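Local structure of hypothetical protein GrpB (Enterococcus faecalis, 2NRK) at residues E64-L69 / G88-R93; I76-M81 / H101-Y106; Q24-I29 / F56-E61. The protein is of unknown function but belongs to the GrpB (UPF0157) family, whose relationship to the nucleotidyltransferase clan suggests, without proving, a nucleotidyl-transfer role. One frame throughout, in Å; residues are numbered along the deposited sequence. Where two conformers were deposited one is given.

Interaction 1 (E64-L69 / G88-R93); sequences EKVDLL and GRRYLR
A bidentate salt bridge between Asp67 and Arg90 ties the turn-like segment 64-69, which follows strand 54-60, to strand 89-94 of the five-stranded mixed sheet. Arg90 presents NE and NH2 side-on, one nitrogen to each carboxylate oxygen. NE of Arg90 lies 2.7 Å from OD1 of Asp67, and NH2 of Arg90 lies 3.0 Å from OD2 of Asp67. Both bonds are close to straight, with N-H...O angles of 167°. Carboxylate and guanidinium are nearly coplanar, 17° apart, and OD2 receives NH2 on its syn lone pair. The arginine chain reaches this position by bending at chi2 (-63°), which turns the guanidinium back toward the preceding residue and lets NH1 of Arg90 bond the carbonyl O of Arg89 at 3.0 Å. Held through all three of its nitrogens, the group has little freedom to rotate. The hydroxyl of Tyr80 also bonds OD1 of Asp67, so this oxygen has two polar partners. Next to the salt bridge, the aliphatic part of the arginine packs on the turn, with CG of Arg90 4.2 Å from CG1 of Val66; Val66 itself is buried against Ile105, Tyr80 and Phe73. Glu64 joins through a water that accepts from NH2 of Arg90 at 2.9 Å and donates to OE2 of Glu64 at 3.0 Å.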
loop_
_atom_site.group_PDB
_atom_site.type_symbol
_atom_site.label_atom_id
_atom_site.label_comp_id
_atom_site.label_asym_id
_atom_site.label_seq_id
_atom_site.Cartn_x
_atom_site.Cartn_y
_atom_site.Cartn_z
ATOM N N GLU A 64 11.065 -15.991 4.378
ATOM C CA GLU A 64 12.121 -16.944 4.773
ATOM C C GLU A 64 12.022 -18.254 4.011
ATOM O O GLU A 64 13.038 -18.920 3.757
ATOM C CB GLU A 64 12.113 -17.165 6.291
ATOM C CG GLU A 64 12.299 -15.858 7.068
ATOM C CD GLU A 64 12.995 -16.032 8.419
ATOM O OE1 GLU A 64 13.080 -17.180 8.939
ATOM O OE2 GLU A 64 13.453 -14.997 8.973
ATOM N N LYS A 65 10.806 -18.628 3.644
ATOM C CA LYS A 65 10.559 -19.804 2.815
ATOM C C LYS A 65 11.212 -19.743 1.422
ATOM O O LYS A 65 11.447 -20.780 0.777
ATOM C CB LYS A 65 9.064 -20.017 2.658
ATOM C CG LYS A 65 8.456 -20.986 3.704
ATOM C CD LYS A 65 6.952 -21.126 3.456
ATOM C CE LYS A 65 6.641 -21.959 2.199
ATOM N NZ LYS A 65 5.158 -22.124 2.038
ATOM N N VAL A 66 11.503 -18.532 0.952
ATOM C CA VAL A 66 12.087 -18.364 -0.381
ATOM C C VAL A 66 13.528 -18.887 -0.370
ATOM O O VAL A 66 14.028 -19.373 -1.383
ATOM C CB VAL A 66 11.992 -16.873 -0.843
ATOM C CG1 VAL A 66 12.729 -16.625 -2.171
ATOM C CG2 VAL A 66 10.521 -16.479 -0.982
ATOM N N ASP A 67 14.183 -18.800 0.779
ATOM C CA ASP A 67 15.539 -19.354 0.919
ATOM C C ASP A 67 15.643 -20.833 0.588
ATOM O O ASP A 67 16.687 -21.285 0.115
ATOM C CB ASP A 67 16.090 -19.046 2.311
ATOM C CG ASP A 67 16.206 -17.546 2.551
ATOM O OD1 ASP A 67 16.500 -16.787 1.585
ATOM O OD2 ASP A 67 15.962 -17.119 3.694
ATOM N N LEU A 68 14.564 -21.584 0.799
ATOM C CA LEU A 68 14.561 -23.017 0.476
ATOM C C LEU A 68 14.707 -23.259 -1.021
ATOM O O LEU A 68 15.040 -24.388 -1.435
ATOM C CB LEU A 68 13.253 -23.682 0.921
ATOM C CG LEU A 68 12.779 -23.595 2.362
ATOM C CD1 LEU A 68 11.390 -24.211 2.519
ATOM C CD2 LEU A 68 13.774 -24.306 3.242
ATOM N N LEU A 69 14.446 -22.211 -1.816
ATOM C CA LEU A 69 14.345 -22.334 -3.265
ATOM C C LEU A 69 15.585 -21.758 -3.970
ATOM O O LEU A 69 15.627 -21.687 -5.208
ATOM C CB LEU A 69 13.078 -21.607 -3.747
ATOM C CG LEU A 69 11.807 -22.289 -3.209
ATOM C CD1 LEU A 69 10.597 -21.497 -3.688
ATOM C CD2 LEU A 69 11.731 -23.770 -3.608
ATOM N N GLY A 88 14.343 -7.466 4.432
ATOM C CA GLY A 88 13.144 -8.176 3.980
ATOM C C GLY A 88 13.076 -8.550 2.514
ATOM O O GLY A 88 12.166 -9.265 2.122
ATOM N N ARG A 89 14.042 -8.119 1.705
ATOM C CA ARG A 89 14.034 -8.471 0.286
ATOM C C ARG A 89 14.744 -9.803 0.053
ATOM O O ARG A 89 15.637 -10.183 0.844
ATOM C CB ARG A 89 14.720 -7.368 -0.535
ATOM C CG ARG A 89 14.700 -7.648 -2.054
ATOM C CD ARG A 89 15.245 -6.442 -2.830
ATOM N NE ARG A 89 16.662 -6.155 -2.498
ATOM C CZ ARG A 89 17.419 -5.314 -3.211
ATOM N NH1 ARG A 89 16.893 -4.688 -4.275
ATOM N NH2 ARG A 89 18.684 -5.070 -2.879
ATOM N N ARG A 90 14.324 -10.527 -0.982
ATOM C CA ARG A 90 15.239 -11.467 -1.663
ATOM C C ARG A 90 15.420 -10.997 -3.084
ATOM O O ARG A 90 14.440 -10.854 -3.814
ATOM C CB ARG A 90 14.739 -12.911 -1.606
ATOM C CG ARG A 90 14.637 -13.440 -0.169
ATOM C CD ARG A 90 16.012 -13.482 0.548
ATOM N NE ARG A 90 15.897 -14.137 1.855
ATOM C CZ ARG A 90 15.535 -13.525 2.981
ATOM N NH1 ARG A 90 15.293 -12.214 2.985
ATOM N NH2 ARG A 90 15.443 -14.238 4.135
ATOM N N TYR A 91 16.670 -10.809 -3.492
ATOM C CA TYR A 91 16.958 -10.207 -4.771
ATOM C C TYR A 91 17.629 -11.282 -5.641
ATOM O O TYR A 91 18.512 -12.005 -5.153
ATOM C CB TYR A 91 17.913 -9.032 -4.549
ATOM C CG TYR A 91 18.361 -8.315 -5.807
ATOM C CD1 TYR A 91 17.437 -7.667 -6.622
ATOM C CD2 TYR A 91 19.719 -8.229 -6.140
ATOM C CE1 TYR A 91 17.861 -6.958 -7.780
ATOM C CE2 TYR A 91 20.148 -7.524 -7.294
ATOM C CZ TYR A 91 19.198 -6.918 -8.101
ATOM O OH TYR A 91 19.635 -6.239 -9.233
ATOM N N LEU A 92 17.190 -11.381 -6.887
ATOM C CA LEU A 92 17.789 -12.306 -7.863
ATOM C C LEU A 92 18.223 -11.505 -9.073
ATOM O O LEU A 92 17.525 -10.596 -9.504
ATOM C CB LEU A 92 16.779 -13.354 -8.357
ATOM C CG LEU A 92 15.850 -14.093 -7.384
ATOM C CD1 LEU A 92 14.909 -15.003 -8.159
ATOM C CD2 LEU A 92 16.658 -14.884 -6.432
ATOM N N ARG A 93 19.354 -11.879 -9.649
ATOM C CA ARG A 93 19.781 -11.273 -10.904
ATOM C C ARG A 93 20.311 -12.327 -11.832
ATOM O O ARG A 93 20.934 -13.324 -11.408
ATOM C CB ARG A 93 20.850 -10.182 -10.658
ATOM C CG ARG A 93 22.129 -10.706 -10.085
ATOM C CD ARG A 93 23.042 -9.529 -9.652
ATOM N NE ARG A 93 24.318 -10.081 -9.264
ATOM C CZ ARG A 93 25.256 -9.400 -8.611
ATOM N NH1 ARG A 93 25.030 -8.131 -8.285
ATOM N NH2 ARG A 93 26.385 -10.009 -8.286
HETATM O O HOH W 1 14.472 -13.318 6.745
#

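Interaction 2 (I76-M81 / H101-Y106); sequences IGYEYM and HHVHIY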
loop_
_atom_site.group_PDB
_atom_site.type_symbol
_atom_site.label_atom_id
_atom_site.label_comp_id
_atom_site.label_asym_id
_atom_site.label_seq_id
_atom_site.Cartn_x
_atom_site.Cartn_y
_atom_site.Cartn_z
ATOM N N ILE A 76 17.773 -22.103 -12.932
ATOM C CA ILE A 76 17.289 -21.338 -14.096
ATOM C C ILE A 76 18.098 -20.052 -14.360
ATOM O O ILE A 76 17.644 -19.125 -15.053
ATOM C CB ILE A 76 15.750 -21.117 -14.069
ATOM C CG1 ILE A 76 15.323 -20.231 -12.897
ATOM C CG2 ILE A 76 15.032 -22.483 -14.017
ATOM C CD1 ILE A 76 13.879 -19.595 -13.087
ATOM N N GLY A 77 19.284 -19.978 -13.758
ATOM C CA GLY A 77 20.258 -18.974 -14.156
ATOM C C GLY A 77 20.464 -17.794 -13.236
ATOM O O GLY A 77 21.244 -16.919 -13.561
ATOM N N TYR A 78 19.731 -17.742 -12.133
ATOM C CA TYR A 78 19.856 -16.633 -11.193
ATOM C C TYR A 78 21.035 -16.749 -10.241
ATOM O O TYR A 78 21.395 -17.854 -9.791
ATOM C CB TYR A 78 18.568 -16.473 -10.367
ATOM C CG TYR A 78 17.427 -15.911 -11.182
ATOM C CD1 TYR A 78 17.386 -14.538 -11.499
ATOM C CD2 TYR A 78 16.427 -16.750 -11.672
ATOM C CE1 TYR A 78 16.331 -14.007 -12.259
ATOM C CE2 TYR A 78 15.381 -16.227 -12.454
ATOM C CZ TYR A 78 15.349 -14.852 -12.712
ATOM O OH TYR A 78 14.340 -14.300 -13.504
ATOM N N GLU A 79 21.640 -15.596 -9.946
ATOM C CA GLU A 79 22.408 -15.424 -8.743
ATOM C C GLU A 79 21.434 -15.026 -7.633
ATOM O O GLU A 79 20.653 -14.070 -7.779
ATOM C CB GLU A 79 23.418 -14.275 -8.896
ATOM C CG GLU A 79 24.653 -14.515 -9.657
ATOM C CD GLU A 79 25.564 -13.276 -9.514
ATOM O OE1 GLU A 79 25.343 -12.298 -10.260
ATOM O OE2 GLU A 79 26.432 -13.276 -8.625
ATOM N N TYR A 80 21.484 -15.773 -6.542
ATOM C CA TYR A 80 20.594 -15.588 -5.411
ATOM C C TYR A 80 21.270 -14.646 -4.422
ATOM O O TYR A 80 22.201 -15.049 -3.722
ATOM C CB TYR A 80 20.309 -16.939 -4.763
ATOM C CG TYR A 80 19.195 -16.873 -3.748
ATOM C CD1 TYR A 80 17.860 -17.001 -4.153
ATOM C CD2 TYR A 80 19.469 -16.711 -2.390
ATOM C CE1 TYR A 80 16.829 -16.952 -3.246
ATOM C CE2 TYR A 80 18.421 -16.652 -1.448
ATOM C CZ TYR A 80 17.112 -16.754 -1.905
ATOM O OH TYR A 80 16.091 -16.696 -0.995
HETATM N N MSE A 81 20.840 -13.388 -4.395
HETATM C CA MSE A 81 21.624 -12.348 -3.703
HETATM C C MSE A 81 21.203 -12.066 -2.252
HETATM O O MSE A 81 21.849 -11.251 -1.570
HETATM C CB MSE A 81 21.606 -11.021 -4.505
HETATM C CG MSE A 81 22.184 -11.044 -5.933
HETATM SE SE MSE A 81 23.936 -11.738 -6.009
HETATM C CE MSE A 81 24.932 -10.239 -5.314
ATOM N N HIS A 101 17.514 -9.844 -16.229
ATOM C CA HIS A 101 16.344 -9.972 -15.316
ATOM C C HIS A 101 16.769 -9.615 -13.896
ATOM O O HIS A 101 17.794 -10.093 -13.419
ATOM C CB HIS A 101 15.765 -11.397 -15.285
ATOM C CG HIS A 101 15.336 -11.933 -16.617
ATOM N ND1 HIS A 101 16.229 -12.405 -17.558
ATOM C CD2 HIS A 101 14.106 -12.150 -17.129
ATOM C CE1 HIS A 101 15.563 -12.857 -18.606
ATOM N NE2 HIS A 101 14.271 -12.698 -18.380
ATOM N N HIS A 102 16.002 -8.751 -13.245
ATOM C CA HIS A 102 16.214 -8.413 -11.815
ATOM C C HIS A 102 14.893 -8.748 -11.113
ATOM O O HIS A 102 13.822 -8.317 -11.571
ATOM C CB HIS A 102 16.486 -6.945 -11.625
ATOM C CG HIS A 102 17.863 -6.538 -12.031
ATOM N ND1 HIS A 102 18.224 -5.222 -12.205
ATOM C CD2 HIS A 102 18.961 -7.277 -12.306
ATOM C CE1 HIS A 102 19.497 -5.162 -12.549
ATOM N NE2 HIS A 102 19.973 -6.391 -12.616
ATOM N N VAL A 103 14.966 -9.584 -10.087
ATOM C CA VAL A 103 13.753 -10.024 -9.386
ATOM C C VAL A 103 13.797 -9.526 -7.965
ATOM O O VAL A 103 14.769 -9.778 -7.246
ATOM C CB VAL A 103 13.646 -11.584 -9.419
ATOM C CG1 VAL A 103 12.360 -12.053 -8.725
ATOM C CG2 VAL A 103 13.692 -12.093 -10.862
ATOM N N HIS A 104 12.743 -8.814 -7.555
ATOM C CA HIS A 104 12.722 -8.147 -6.251
ATOM C C HIS A 104 11.593 -8.831 -5.488
ATOM O O HIS A 104 10.416 -8.639 -5.838
ATOM C CB HIS A 104 12.358 -6.660 -6.415
ATOM C CG HIS A 104 13.201 -5.928 -7.418
ATOM N ND1 HIS A 104 14.264 -5.129 -7.056
ATOM C CD2 HIS A 104 13.157 -5.907 -8.770
ATOM C CE1 HIS A 104 14.821 -4.621 -8.145
ATOM N NE2 HIS A 104 14.174 -5.080 -9.200
ATOM N N ILE A 105 11.950 -9.670 -4.519
ATOM C CA ILE A 105 10.947 -10.464 -3.809
ATOM C C ILE A 105 10.744 -9.841 -2.424
ATOM O O ILE A 105 11.704 -9.588 -1.698
ATOM C CB ILE A 105 11.366 -11.941 -3.673
ATOM C CG1 ILE A 105 11.739 -12.535 -5.043
ATOM C CG2 ILE A 105 10.231 -12.763 -3.078
ATOM C CD1 ILE A 105 12.367 -13.974 -4.956
ATOM N N TYR A 106 9.479 -9.597 -2.058
ATOM C CA TYR A 106 9.188 -9.072 -0.723
ATOM C C TYR A 106 8.021 -9.828 -0.084
ATOM O O TYR A 106 7.162 -10.362 -0.778
ATOM C CB TYR A 106 8.764 -7.611 -0.785
ATOM C CG TYR A 106 9.793 -6.647 -1.352
ATOM C CD1 TYR A 106 10.767 -6.068 -0.540
ATOM C CD2 TYR A 106 9.712 -6.265 -2.687
ATOM C CE1 TYR A 106 11.680 -5.107 -1.102
ATOM C CE2 TYR A 106 10.602 -5.350 -3.239
ATOM C CZ TYR A 106 11.559 -4.782 -2.456
ATOM O OH TYR A 106 12.380 -3.827 -3.072
#
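Tyr78, at the approach to edge strand 79-80 of the mixed sheet, projects its ring to Val103 and His101 on strand 101-107. Strand 89-94 lies between strands 79-80 and 101-107 in the sheet, so the tyrosine reaches past one neighbour to touch the next, packing on Leu92 and Lys94 of the intervening strand as it goes. A Schellman motif that ends helix 70-75 sets the start of this segment. Gly77, with positive phi, is its C-prime residue: Tyr78 N bonds the carbonyl O of Phe73, and Gly77 N bonds that of Glu74.

The far end of the phenol does the touching. CG2 of Val103 lies 3.5 Å from CE1 of Tyr78 and equally 3.5 Å from OH of Tyr78, so the methyl group meets the CE1, CZ and OH end of the side chain. That methyl is the branch anti to the carbonyl carbon of Val103, while CG1 is anti to the backbone N (chi1 -178°). On the His101 side, CB of His101 makes the closest approach, 3.7 Å from the OH of Tyr78, and the imidazole contributes CG of His101 at 4.0 Å from the same oxygen. The tyrosine crosses both partners at about a right angle. At the ring's edge, in its plane, lies CD1 of Ile76.

No hydrogen bond joins the two segments. The polar requirement of the buried tyrosine is met instead by helix 14-30, where OE2 of Glu22 is hydrogen-bonded to the OH of Tyr78. Thus the aromatic carbons and the valine methyl make an apolar contact, while the bond to Glu22 satisfies the hydroxyl at their border and anchors the end of the ring.

Interaction 3 (Q24-I29 / F56-E61); sequences QALKQI and FLVIVE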
loop_
_atom_site.group_PDB
_atom_site.type_symbol
_atom_site.label_atom_id
_atom_site.label_comp_id
_atom_site.label_asym_id
_atom_site.label_seq_id
_atom_site.Cartn_x
_atom_site.Cartn_y
_atom_site.Cartn_z
ATOM N N GLN A 24 5.983 -16.675 -15.468
ATOM C CA GLN A 24 5.442 -18.033 -15.381
ATOM C C GLN A 24 6.504 -18.978 -14.793
ATOM O O GLN A 24 6.212 -19.816 -13.928
ATOM C CB GLN A 24 5.017 -18.505 -16.780
ATOM C CG GLN A 24 3.863 -19.513 -16.827
ATOM C CD GLN A 24 3.488 -19.885 -18.256
ATOM O OE1 GLN A 24 4.360 -20.152 -19.084
ATOM N NE2 GLN A 24 2.190 -19.894 -18.555
ATOM N N ALA A 25 7.734 -18.839 -15.279
ATOM C CA ALA A 25 8.852 -19.660 -14.803
ATOM C C ALA A 25 9.032 -19.467 -13.297
ATOM O O ALA A 25 9.194 -20.452 -12.555
ATOM C CB ALA A 25 10.135 -19.321 -15.569
ATOM N N LEU A 26 9.000 -18.208 -12.838
ATOM C CA LEU A 26 9.116 -17.894 -11.412
ATOM C C LEU A 26 7.985 -18.502 -10.576
ATOM O O LEU A 26 8.231 -19.095 -9.516
ATOM C CB LEU A 26 9.186 -16.374 -11.184
ATOM C CG LEU A 26 10.440 -15.736 -11.786
ATOM C CD1 LEU A 26 10.291 -14.199 -11.709
ATOM C CD2 LEU A 26 11.674 -16.198 -11.032
ATOM N N LYS A 27 6.750 -18.383 -11.066
ATOM C CA LYS A 27 5.606 -18.969 -10.369
ATOM C C LYS A 27 5.711 -20.484 -10.242
ATOM O O LYS A 27 5.254 -21.053 -9.246
ATOM C CB LYS A 27 4.319 -18.614 -11.093
ATOM C CG LYS A 27 3.924 -17.163 -10.938
ATOM C CD LYS A 27 2.787 -16.788 -11.888
ATOM C CE LYS A 27 2.692 -15.273 -12.040
ATOM N NZ LYS A 27 1.488 -14.894 -12.860
ATOM N N GLN A 28 6.309 -21.147 -11.237
ATOM C CA GLN A 28 6.423 -22.610 -11.185
ATOM C C GLN A 28 7.270 -22.998 -9.981
ATOM O O GLN A 28 7.040 -24.031 -9.361
ATOM C CB GLN A 28 7.052 -23.211 -12.454
ATOM C CG GLN A 28 6.156 -23.189 -13.693
ATOM C CD GLN A 28 6.760 -23.989 -14.858
ATOM O OE1 GLN A 28 6.068 -24.811 -15.504
ATOM N NE2 GLN A 28 8.040 -23.756 -15.137
ATOM N N ILE A 29 8.258 -22.155 -9.670
ATOM C CA ILE A 29 9.201 -22.428 -8.577
ATOM C C ILE A 29 8.613 -22.048 -7.231
ATOM O O ILE A 29 8.723 -22.809 -6.264
ATOM C CB ILE A 29 10.553 -21.702 -8.805
ATOM C CG1 ILE A 29 11.266 -22.315 -10.016
ATOM C CG2 ILE A 29 11.442 -21.738 -7.550
ATOM C CD1 ILE A 29 12.357 -21.411 -10.549
ATOM N N PHE A 56 11.105 -7.532 -11.987
ATOM C CA PHE A 56 9.980 -8.318 -11.423
ATOM C C PHE A 56 9.777 -7.994 -9.957
ATOM O O PHE A 56 10.759 -7.948 -9.177
ATOM C CB PHE A 56 10.239 -9.837 -11.539
ATOM C CG PHE A 56 10.472 -10.303 -12.945
ATOM C CD1 PHE A 56 9.457 -10.942 -13.649
ATOM C CD2 PHE A 56 11.691 -10.083 -13.577
ATOM C CE1 PHE A 56 9.636 -11.331 -14.990
ATOM C CE2 PHE A 56 11.881 -10.481 -14.905
ATOM C CZ PHE A 56 10.849 -11.109 -15.620
ATOM N N LEU A 57 8.514 -7.726 -9.592
ATOM C CA LEU A 57 8.120 -7.572 -8.180
ATOM C C LEU A 57 7.357 -8.829 -7.810
ATOM O O LEU A 57 6.329 -9.122 -8.404
ATOM C CB LEU A 57 7.242 -6.329 -7.988
ATOM C CG LEU A 57 6.675 -6.129 -6.557
ATOM C CD1 LEU A 57 7.788 -6.014 -5.509
ATOM C CD2 LEU A 57 5.791 -4.870 -6.493
ATOM N N VAL A 58 7.922 -9.612 -6.913
ATOM C CA VAL A 58 7.298 -10.863 -6.494
ATOM C C VAL A 58 6.875 -10.681 -5.025
ATOM O O VAL A 58 7.713 -10.378 -4.160
ATOM C CB VAL A 58 8.300 -12.042 -6.620
ATOM C CG1 VAL A 58 7.654 -13.308 -6.125
ATOM C CG2 VAL A 58 8.751 -12.225 -8.066
ATOM N N ILE A 59 5.589 -10.890 -4.760
ATOM C CA ILE A 59 5.045 -10.692 -3.417
ATOM C C ILE A 59 4.690 -12.064 -2.877
ATOM O O ILE A 59 3.949 -12.818 -3.531
ATOM C CB ILE A 59 3.786 -9.783 -3.480
ATOM C CG1 ILE A 59 4.159 -8.452 -4.138
ATOM C CG2 ILE A 59 3.235 -9.619 -2.086
ATOM C CD1 ILE A 59 2.903 -7.602 -4.457
ATOM N N VAL A 60 5.235 -12.403 -1.710
ATOM C CA VAL A 60 5.067 -13.743 -1.121
ATOM C C VAL A 60 4.450 -13.698 0.276
ATOM O O VAL A 60 4.488 -12.657 0.959
ATOM C CB VAL A 60 6.442 -14.522 -1.032
ATOM C CG1 VAL A 60 7.014 -14.715 -2.437
ATOM C CG2 VAL A 60 7.448 -13.787 -0.100
ATOM N N GLU A 61 3.901 -14.835 0.711
ATOM C CA GLU A 61 3.342 -14.935 2.062
ATOM C C GLU A 61 4.434 -14.943 3.118
ATOM O O GLU A 61 4.290 -14.306 4.167
ATOM C CB GLU A 61 2.469 -16.188 2.189
ATOM C CG GLU A 61 1.234 -16.087 1.330
ATOM C CD GLU A 61 0.133 -17.076 1.724
ATOM O OE1 GLU A 61 -0.074 -17.341 2.943
ATOM O OE2 GLU A 61 -0.525 -17.565 0.778
#
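Leu26 sets CG anti to its carbonyl carbon (chi1 -65°) and CD1 anti to CA (chi2 171°), extending the CD1 methyl from helix 14-30 toward strand 54-60, while Phe56, its CG likewise anti to the carbonyl carbon (chi1 -58°), projects its ring from the strand to meet it. CD1 of Leu26 lies 3.9 Å from CD1 of Phe56 and 4.1 Å from CG of Phe56, so it touches the part of the ring nearest the backbone. The two side chains meet at a slant. Two residues further along the strand, CG2 of Val58 approaches the same CD1 of Leu26 at 4.4 Å, a looser contact; one leucine branch therefore serves both strand residues. All three side chains are buried and the contact is wholly apolar. Its surroundings are similar: Phe19, two turns earlier on helix 14-30, brings its ring to that of Phe56, and Leu26 also packs on Phe73 of helix 70-75 and on Tyr78. Phe56 and Val58 point to the same side of the strand, as residues two apart do, and Leu26 packs over that row. A helix held on one face of a mixed sheet by aliphatic and aromatic side chains is typical of a layered alpha-beta architecture.

How the interactions relate
From the N terminus, interaction 3 comes first: helix 14-30 is closed onto strand 54-60, and the intervening sequence contains strand 34-40. Interaction 1 then opens just after strand 54-60, at residues 64-69, and closes on strand 89-94. Interaction 2 starts within this second loop, at residues 76-81, and ends beyond it on strand 101-107, so interactions 1 and 2 cross. Direct bonds link them, including the salt bridge from Arg93 NE to Glu79 OE1. Backbone bonds between strands 101-107 and 54-60 connect interactions 2 and 3. Together the contacts fix helix 14-30 and the turn at 64-69 on the sheet and tie the approach to its edge strand 79-80 to strand 101-107.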